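PDB 4XSO: Alr3699 protein from Nostoc sp., which belongs to the GT-B clan of glycosyltransferases, whose members are built from two Rossmann-like domains. Local coordinates for residues Ile9-Gln14 with Leu23-Ile28; Phe41-Phe46 with Val57-Asn62. All coordinates share one frame; numbering follows the deposited sequence.

Contact 1 (Ile9-Gln14 with Leu23-Ile28)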
ATOM      1  N   ILE A   9     -12.075   0.675 -17.751  1.00 33.03           N
ATOM      2  CA  ILE A   9     -11.022   1.465 -17.134  1.00 31.52           C
ATOM      3  C   ILE A   9     -11.412   2.012 -15.802  1.00 29.87           C
ATOM      4  O   ILE A   9     -12.503   2.606 -15.687  1.00 30.96           O
ATOM      5  CB  ILE A   9     -10.577   2.639 -18.030  1.00 30.13           C
ATOM      6  CG1 ILE A   9     -10.208   2.154 -19.412  1.00 33.36           C
ATOM      7  CG2 ILE A   9      -9.444   3.453 -17.351  1.00 30.16           C
ATOM      8  CD1 ILE A   9      -9.607   3.260 -20.309  1.00 34.84           C
ATOM      9  N   LEU A  10     -10.517   1.844 -14.813  1.00 24.59           N
ATOM     10  CA  LEU A  10     -10.639   2.505 -13.606  1.00 26.77           C
ATOM     11  C   LEU A  10      -9.621   3.676 -13.601  1.00 28.52           C
ATOM     12  O   LEU A  10      -8.408   3.467 -13.506  1.00 30.09           O
ATOM     13  CB  LEU A  10     -10.493   1.504 -12.383  1.00 29.61           C
ATOM     14  CG  LEU A  10     -10.340   2.262 -11.037  1.00 28.22           C
ATOM     15  CD1 LEU A  10     -11.622   2.955 -10.654  1.00 29.49           C
ATOM     16  CD2 LEU A  10      -9.898   1.387  -9.862  1.00 28.75           C
ATOM     17  N   PHE A  11     -10.139   4.880 -13.698  1.00 25.96           N
ATOM     18  CA  PHE A  11      -9.368   6.124 -13.708  1.00 28.35           C
ATOM     19  C   PHE A  11      -9.309   6.499 -12.268  1.00 34.41           C
ATOM     20  O   PHE A  11     -10.320   6.335 -11.554  1.00 30.42           O
ATOM     21  CB  PHE A  11     -10.044   7.263 -14.493  1.00 27.98           C
ATOM     22  CG  PHE A  11     -10.137   7.047 -15.985  1.00 26.35           C
ATOM     23  CD1 PHE A  11      -9.060   7.356 -16.824  1.00 28.53           C
ATOM     24  CD2 PHE A  11     -11.310   6.554 -16.562  1.00 26.82           C
ATOM     25  CE1 PHE A  11      -9.136   7.168 -18.181  1.00 28.14           C
ATOM     26  CE2 PHE A  11     -11.417   6.499 -17.951  1.00 26.66           C
ATOM     27  CZ  PHE A  11     -10.336   6.740 -18.755  1.00 28.69           C
ATOM     28  N   LEU A  12      -8.146   6.992 -11.851  1.00 31.35           N
ATOM     29  CA  LEU A  12      -7.948   7.460 -10.513  1.00 32.86           C
ATOM     30  C   LEU A  12      -7.359   8.839 -10.477  1.00 33.02           C
ATOM     31  O   LEU A  12      -6.427   9.191 -11.223  1.00 33.28           O
ATOM     32  CB  LEU A  12      -6.974   6.517  -9.760  1.00 31.96           C
ATOM     33  CG  LEU A  12      -7.421   5.123  -9.444  1.00 33.78           C
ATOM     34  CD1 LEU A  12      -6.245   4.348  -8.799  1.00 37.47           C
ATOM     35  CD2 LEU A  12      -8.617   5.206  -8.496  1.00 35.64           C
ATOM     36  N   ASP A  13      -7.870   9.665  -9.579  1.00 31.62           N
ATOM     37  CA  ASP A  13      -7.401  11.035  -9.535  1.00 31.61           C
ATOM     38  C   ASP A  13      -7.534  11.589  -8.108  1.00 37.20           C
ATOM     39  O   ASP A  13      -8.570  11.469  -7.487  1.00 32.71           O
ATOM     40  CB  ASP A  13      -8.136  11.877 -10.576  1.00 33.68           C
ATOM     41  CG  ASP A  13      -7.555  13.288 -10.733  1.00 35.78           C
ATOM     42  OD1 ASP A  13      -7.498  14.047  -9.720  1.00 44.10           O
ATOM     43  OD2 ASP A  13      -7.226  13.695 -11.889  1.00 39.84           O
ATOM     44  N   GLN A  14      -6.472  12.208  -7.584  1.00 36.51           N
ATOM     45  CA  GLN A  14      -6.450  12.492  -6.143  1.00 38.01           C
ATOM     46  C   GLN A  14      -7.357  13.660  -5.758  1.00 34.24           C
ATOM     47  O   GLN A  14      -7.768  13.770  -4.607  1.00 43.19           O
ATOM     48  CB  GLN A  14      -5.025  12.797  -5.641  1.00 34.92           C
ATOM     49  CG  GLN A  14      -4.568  14.203  -5.991  1.00 36.81           C
ATOM     50  CD  GLN A  14      -3.021  14.313  -5.988  1.00 45.14           C
ATOM     51  OE1 GLN A  14      -2.309  13.438  -6.453  1.00 35.99           O
ATOM     52  NE2 GLN A  14      -2.521  15.401  -5.458  1.00 47.09           N
ATOM     53  N   LEU A  23      -9.745  18.424 -15.742  1.00 39.71           N
ATOM     54  CA  LEU A  23     -10.419  18.824 -16.968  1.00 39.75           C
ATOM     55  C   LEU A  23      -9.974  17.976 -18.124  1.00 41.92           C
ATOM     56  O   LEU A  23     -10.801  17.570 -18.969  1.00 39.05           O
ATOM     57  CB  LEU A  23     -10.141  20.329 -17.295  1.00 46.30           C
ATOM     58  CG  LEU A  23     -10.555  21.403 -16.245  1.00 46.48           C
ATOM     59  CD1 LEU A  23     -10.165  22.818 -16.688  1.00 48.90           C
ATOM     60  CD2 LEU A  23     -12.043  21.347 -15.938  1.00 49.89           C
ATOM     61  N   CYS A  24      -8.662  17.721 -18.219  1.00 36.37           N
ATOM     62  CA  CYS A  24      -8.164  16.840 -19.287  1.00 38.15           C
ATOM     63  C   CYS A  24      -8.770  15.422 -19.133  1.00 36.82           C
ATOM     64  O   CYS A  24      -9.127  14.789 -20.119  1.00 39.41           O
ATOM     65  CB  CYS A  24      -6.626  16.805 -19.332  1.00 39.24           C
ATOM     66  SG  CYS A  24      -5.899  15.889 -20.726  1.00 46.67           S
ATOM     67  N   LEU A  25      -8.904  14.953 -17.890  1.00 40.08           N
ATOM     68  CA  LEU A  25      -9.473  13.634 -17.621  1.00 35.38           C
ATOM     69  C   LEU A  25     -10.945  13.545 -18.069  1.00 33.08           C
ATOM     70  O   LEU A  25     -11.363  12.508 -18.564  1.00 34.80           O
ATOM     71  CB  LEU A  25      -9.281  13.304 -16.136  1.00 36.36           C
ATOM     72  CG  LEU A  25      -9.797  11.903 -15.679  1.00 37.64           C
ATOM     73  CD1 LEU A  25      -9.023  10.817 -16.378  1.00 37.08           C
ATOM     74  CD2 LEU A  25      -9.698  11.710 -14.160  1.00 38.88           C
ATOM     75  N   ILE A  26     -11.700  14.643 -18.012  1.00 36.87           N
ATOM     76  CA  ILE A  26     -13.080  14.640 -18.574  1.00 41.77           C
ATOM     77  C   ILE A  26     -13.052  14.132 -20.024  1.00 39.46           C
ATOM     78  O   ILE A  26     -13.786  13.199 -20.423  1.00 39.12           O
ATOM     79  CB  ILE A  26     -13.749  16.052 -18.552  1.00 45.58           C
ATOM     80  CG1 ILE A  26     -13.866  16.618 -17.127  1.00 49.86           C
ATOM     81  CG2 ILE A  26     -15.117  16.031 -19.227  1.00 42.98           C
ATOM     82  CD1 ILE A  26     -14.405  15.652 -16.125  1.00 56.08           C
ATOM     83  N   ASP A  27     -12.189  14.786 -20.800  1.00 32.13           N
ATOM     84  CA  ASP A  27     -11.986  14.536 -22.222  1.00 33.83           C
ATOM     85  C   ASP A  27     -11.406  13.158 -22.500  1.00 34.51           C
ATOM     86  O   ASP A  27     -11.845  12.430 -23.445  1.00 34.12           O
ATOM     87  CB  ASP A  27     -11.061  15.641 -22.825  1.00 38.67           C
ATOM     88  CG  ASP A  27     -11.751  17.041 -22.872  1.00 49.72           C
ATOM     89  OD1 ASP A  27     -12.993  17.103 -23.086  1.00 60.36           O
ATOM     90  OD2 ASP A  27     -11.078  18.065 -22.626  1.00 53.58           O
ATOM     91  N   ILE A  28     -10.477  12.730 -21.654  1.00 32.50           N
ATOM     92  CA  ILE A  28      -9.890  11.367 -21.837  1.00 30.30           C
ATOM     93  C   ILE A  28     -10.940  10.266 -21.559  1.00 31.92           C
ATOM     94  O   ILE A  28     -11.049   9.333 -22.304  1.00 30.23           O
ATOM     95  CB  ILE A  28      -8.674  11.201 -20.923  1.00 33.39           C
ATOM     96  CG1 ILE A  28      -7.517  12.114 -21.323  1.00 34.84           C
ATOM     97  CG2 ILE A  28      -8.183   9.786 -20.936  1.00 29.55           C
ATOM     98  CD1 ILE A  28      -6.580  12.393 -20.158  1.00 41.87           C
TER

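Contact 2 (Phe41-Phe46 with Val57-Asn62)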
ATOM      1  N   PHE A  41     -10.024  10.746  -4.682  1.00 32.09           N
ATOM      2  CA  PHE A  41      -9.650  10.639  -3.272  1.00 38.74           C
ATOM      3  C   PHE A  41     -10.248  11.752  -2.392  1.00 39.64           C
ATOM      4  O   PHE A  41     -10.119  11.709  -1.197  1.00 45.07           O
ATOM      5  CB  PHE A  41      -8.121  10.599  -3.129  1.00 39.02           C
ATOM      6  CG  PHE A  41      -7.455   9.403  -3.783  1.00 36.64           C
ATOM      7  CD1 PHE A  41      -8.181   8.314  -4.256  1.00 36.83           C
ATOM      8  CD2 PHE A  41      -6.065   9.355  -3.866  1.00 37.46           C
ATOM      9  CE1 PHE A  41      -7.534   7.229  -4.834  1.00 37.60           C
ATOM     10  CE2 PHE A  41      -5.428   8.286  -4.441  1.00 36.84           C
ATOM     11  CZ  PHE A  41      -6.153   7.225  -4.930  1.00 41.36           C
ATOM     12  N   ALA A  42     -10.874  12.744  -2.999  1.00 45.00           N
ATOM     13  CA  ALA A  42     -11.572  13.815  -2.266  1.00 48.58           C
ATOM     14  C   ALA A  42     -12.838  14.136  -3.049  1.00 46.80           C
ATOM     15  O   ALA A  42     -12.820  14.122  -4.290  1.00 44.46           O
ATOM     16  CB  ALA A  42     -10.714  15.080  -2.187  1.00 44.72           C
ATOM     17  N   ASP A  43     -13.910  14.456  -2.312  1.00 50.63           N
ATOM     18  CA  ASP A  43     -15.122  15.044  -2.864  1.00 46.69           C
ATOM     19  C   ASP A  43     -14.868  16.508  -3.169  1.00 46.31           C
ATOM     20  O   ASP A  43     -13.917  17.082  -2.666  1.00 47.67           O
ATOM     21  CB  ASP A  43     -16.298  14.918  -1.880  1.00 50.51           C
ATOM     22  CG  ASP A  43     -17.665  14.956  -2.585  1.00 48.26           C
ATOM     23  OD1 ASP A  43     -17.750  15.244  -3.798  1.00 49.81           O
ATOM     24  OD2 ASP A  43     -18.648  14.645  -1.919  1.00 54.46           O
ATOM     25  N   GLY A  44     -15.701  17.083  -4.031  1.00 43.29           N
ATOM     26  CA  GLY A  44     -15.546  18.455  -4.486  1.00 46.24           C
ATOM     27  C   GLY A  44     -16.308  18.740  -5.763  1.00 42.37           C
ATOM     28  O   GLY A  44     -17.120  17.922  -6.208  1.00 41.77           O
ATOM     29  N   ALA A  45     -16.013  19.894  -6.366  1.00 40.80           N
ATOM     30  CA  ALA A  45     -16.616  20.319  -7.621  1.00 44.60           C
ATOM     31  C   ALA A  45     -16.304  19.410  -8.812  1.00 45.96           C
ATOM     32  O   ALA A  45     -17.029  19.431  -9.807  1.00 41.25           O
ATOM     33  CB  ALA A  45     -16.164  21.724  -7.946  1.00 49.93           C
ATOM     34  N   PHE A  46     -15.236  18.618  -8.726  1.00 39.08           N
ATOM     35  CA  PHE A  46     -14.834  17.809  -9.862  1.00 37.65           C
ATOM     36  C   PHE A  46     -15.788  16.624 -10.046  1.00 34.14           C
ATOM     37  O   PHE A  46     -16.034  16.192 -11.158  1.00 38.82           O
ATOM     38  CB  PHE A  46     -13.391  17.351  -9.702  1.00 37.25           C
ATOM     39  CG  PHE A  46     -12.869  16.580 -10.876  1.00 37.05           C
ATOM     40  CD1 PHE A  46     -13.256  16.884 -12.167  1.00 38.55           C
ATOM     41  CD2 PHE A  46     -12.001  15.516 -10.692  1.00 38.51           C
ATOM     42  CE1 PHE A  46     -12.791  16.151 -13.233  1.00 35.10           C
ATOM     43  CE2 PHE A  46     -11.542  14.774 -11.768  1.00 40.34           C
ATOM     44  CZ  PHE A  46     -11.942  15.095 -13.046  1.00 36.37           C
ATOM     45  N   VAL A  57     -18.544   8.192 -11.155  1.00 31.48           N
ATOM     46  CA  VAL A  57     -17.543   8.728 -10.209  1.00 36.95           C
ATOM     47  C   VAL A  57     -17.843   8.189  -8.847  1.00 37.47           C
ATOM     48  O   VAL A  57     -19.007   7.988  -8.491  1.00 41.50           O
ATOM     49  CB  VAL A  57     -17.386  10.274 -10.235  1.00 36.97           C
ATOM     50  CG1 VAL A  57     -18.677  10.935  -9.911  1.00 39.61           C
ATOM     51  CG2 VAL A  57     -16.338  10.737  -9.208  1.00 39.76           C
ATOM     52  N   GLU A  58     -16.774   7.899  -8.114  1.00 39.74           N
ATOM     53  CA  GLU A  58     -16.822   7.397  -6.739  1.00 44.50           C
ATOM     54  C   GLU A  58     -15.699   8.053  -5.948  1.00 43.38           C
ATOM     55  O   GLU A  58     -14.571   8.291  -6.463  1.00 36.68           O
ATOM     56  CB  GLU A  58     -16.598   5.878  -6.672  1.00 48.27           C
ATOM     57  CG  GLU A  58     -16.807   5.311  -5.257  1.00 58.78           C
ATOM     58  CD  GLU A  58     -16.938   3.791  -5.223  1.00 63.15           C
ATOM     59  OE1 GLU A  58     -17.063   3.178  -6.313  1.00 58.71           O
ATOM     60  OE2 GLU A  58     -16.909   3.213  -4.107  1.00 61.66           O
ATOM     61  N   VAL A  59     -16.005   8.372  -4.701  1.00 40.72           N
ATOM     62  CA  VAL A  59     -15.012   8.995  -3.841  1.00 39.73           C
ATOM     63  C   VAL A  59     -14.520   7.902  -2.895  1.00 39.37           C
ATOM     64  O   VAL A  59     -15.312   7.327  -2.167  1.00 42.91           O
ATOM     65  CB  VAL A  59     -15.624  10.184  -3.059  1.00 40.90           C
ATOM     66  CG1 VAL A  59     -14.662  10.636  -1.973  1.00 41.92           C
ATOM     67  CG2 VAL A  59     -15.934  11.348  -3.993  1.00 39.57           C
ATOM     68  N   PHE A  60     -13.222   7.616  -2.893  1.00 38.69           N
ATOM     69  CA  PHE A  60     -12.663   6.605  -1.974  1.00 37.09           C
ATOM     70  C   PHE A  60     -12.047   7.322  -0.780  1.00 46.51           C
ATOM     71  O   PHE A  60     -11.274   8.278  -0.946  1.00 38.86           O
ATOM     72  CB  PHE A  60     -11.613   5.793  -2.679  1.00 38.91           C
ATOM     73  CG  PHE A  60     -12.169   4.910  -3.745  1.00 40.05           C
ATOM     74  CD1 PHE A  60     -12.737   3.692  -3.421  1.00 46.13           C
ATOM     75  CD2 PHE A  60     -12.159   5.307  -5.067  1.00 44.58           C
ATOM     76  CE1 PHE A  60     -13.251   2.863  -4.395  1.00 51.75           C
ATOM     77  CE2 PHE A  60     -12.677   4.494  -6.037  1.00 47.47           C
ATOM     78  CZ  PHE A  60     -13.245   3.280  -5.706  1.00 49.63           C
ATOM     79  N   THR A  61     -12.414   6.906   0.429  1.00 48.72           N
ATOM     80  CA  THR A  61     -11.897   7.594   1.616  1.00 51.97           C
ATOM     81  C   THR A  61     -11.201   6.581   2.443  1.00 52.21           C
ATOM     82  O   THR A  61     -11.398   5.355   2.261  1.00 48.12           O
ATOM     83  CB  THR A  61     -13.005   8.127   2.534  1.00 47.85           C
ATOM     84  OG1 THR A  61     -13.739   7.002   3.031  1.00 50.58           O
ATOM     85  CG2 THR A  61     -13.928   9.064   1.808  1.00 49.06           C
ATOM     86  N   ASN A  62     -10.484   7.092   3.435  1.00 54.97           N
ATOM     87  CA  ASN A  62      -9.841   6.219   4.380  1.00 64.44           C
ATOM     88  C   ASN A  62     -10.708   5.738   5.561  1.00 63.75           C
ATOM     89  O   ASN A  62     -10.174   5.317   6.562  1.00 68.73           O
ATOM     90  CB  ASN A  62      -8.525   6.825   4.858  1.00 62.33           C
ATOM     91  CG  ASN A  62      -7.466   5.770   5.037  1.00 74.44           C
ATOM     92  OD1 ASN A  62      -7.310   4.870   4.203  1.00 70.54           O
ATOM     93  ND2 ASN A  62      -6.742   5.851   6.145  1.00 88.65           N
TER

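Contact 1 (Ile9-Gln14 with Leu23-Ile28)
Leu25 lies between Phe11 and Asp13, two alternate residues of strand 9-13, and gives one methyl to each. Its CD1 comes to 3.5 Å from CD1 of the Phe11 ring, while its CD2 rests 3.9 Å from both CB and OD2 of Asp13. The fork is carried to the strand by a first torsion that sets CG of Leu25 opposite the backbone N (chi1 -178°). One turn on, Ile28 uses its CG2 branch, 3.9 Å from CE1 of Phe11. Both aliphatic groups meet the ring obliquely. A face of that ring is backed from within the strand by CG2 of Ile9, 3.5 Å above the plane and over its centre. Farther out, Tyr101 of strand 99-102 stacks edge-to-face with Phe11 and touches Ile28, and Val38 of strand 36-40 touches both Phe11 and Leu25. The carboxylate of Asp13 is held by Ser15 N at OD1 and by Asn103 ND2 at OD2. Strand and helix run nearly antiparallel, at 174°, as in the first half of a Rossmann-like beta-alpha-beta unit. The join is thus largely apolar and buried, and Asp13 shares in it through CB and OD2 while its polar bonds are made elsewhere.

Contact 2 (Phe41-Phe46 with Val57-Asn62)
A first torsion of 169° turns CG1 of Val59 away from the backbone N and CG2 away from the carbonyl carbon, a setting that spreads both methyls along the backbone of Ala42 and Asp43. CG1 lies 3.9 Å from Asp43 N and 4.1 Å from the carbonyl carbon of Ala42. CG2 sits beside Asp43, 3.9 Å from its CA and 4.2 Å from its CB. The valine therefore packs mainly against main chain, and the Asp43 side chain joins in only loosely, from CB outward. In the carboxylate of Asp43, OD1 accepts a bond from Gly44 N at 2.8 Å. That bond is bent, with an N-H...O angle of 140°, and reaches the anti side of the carboxylate 31° out of its plane. Gly44 is the N-cap residue of helix 45-52, in a region that lattice contacts may influence.

Phe41 and Phe60 come closest through their carbonyl O atoms, 3.6 Å apart, with CD1 of the Phe41 ring 4.5 Å from CB of Phe60. Their rings reach further partners besides. Phe41 packs on Leu86 of helix 85-95 and on Leu83 of the second subunit, whereas Phe60 lies against Lys89 and Thr93 of helix 85-95 and has CG of Glu58 4.1 Å above one face, offset toward the rim. Backbone bonds of Glu58 and Phe60 with Leu40 tie segment 57-62 to strand 36-40. Across the two segments the adhesion is van der Waals contact at the protein surface, and the Asp43-Gly44 bond stays within its own segment.

In the fold
The two contacts follow one another along the chain and belong to successive beta-alpha-beta units, which share strand 36-40, of the seven-stranded parallel sheet. Their centres are about 12 Å apart. Contact 1 is buried on strand 9-13 and helix 20-29, whereas contact 2 lies at the surface, where strand 57-59 meets the loop between strand 36-40 and helix 45-52. They touch directly: Asp13 O and Phe41 N, 3.2 Å apart, form a probable hydrogen bond, and Ile26 of helix 20-29 packs on Phe46 of helix 45-52. Together they span the sheet of this Rossmann-like domain from strand 9-13 to strand 57-59, outermost within this chain, close to the second subunit, which Phe41 and Asn62 reach.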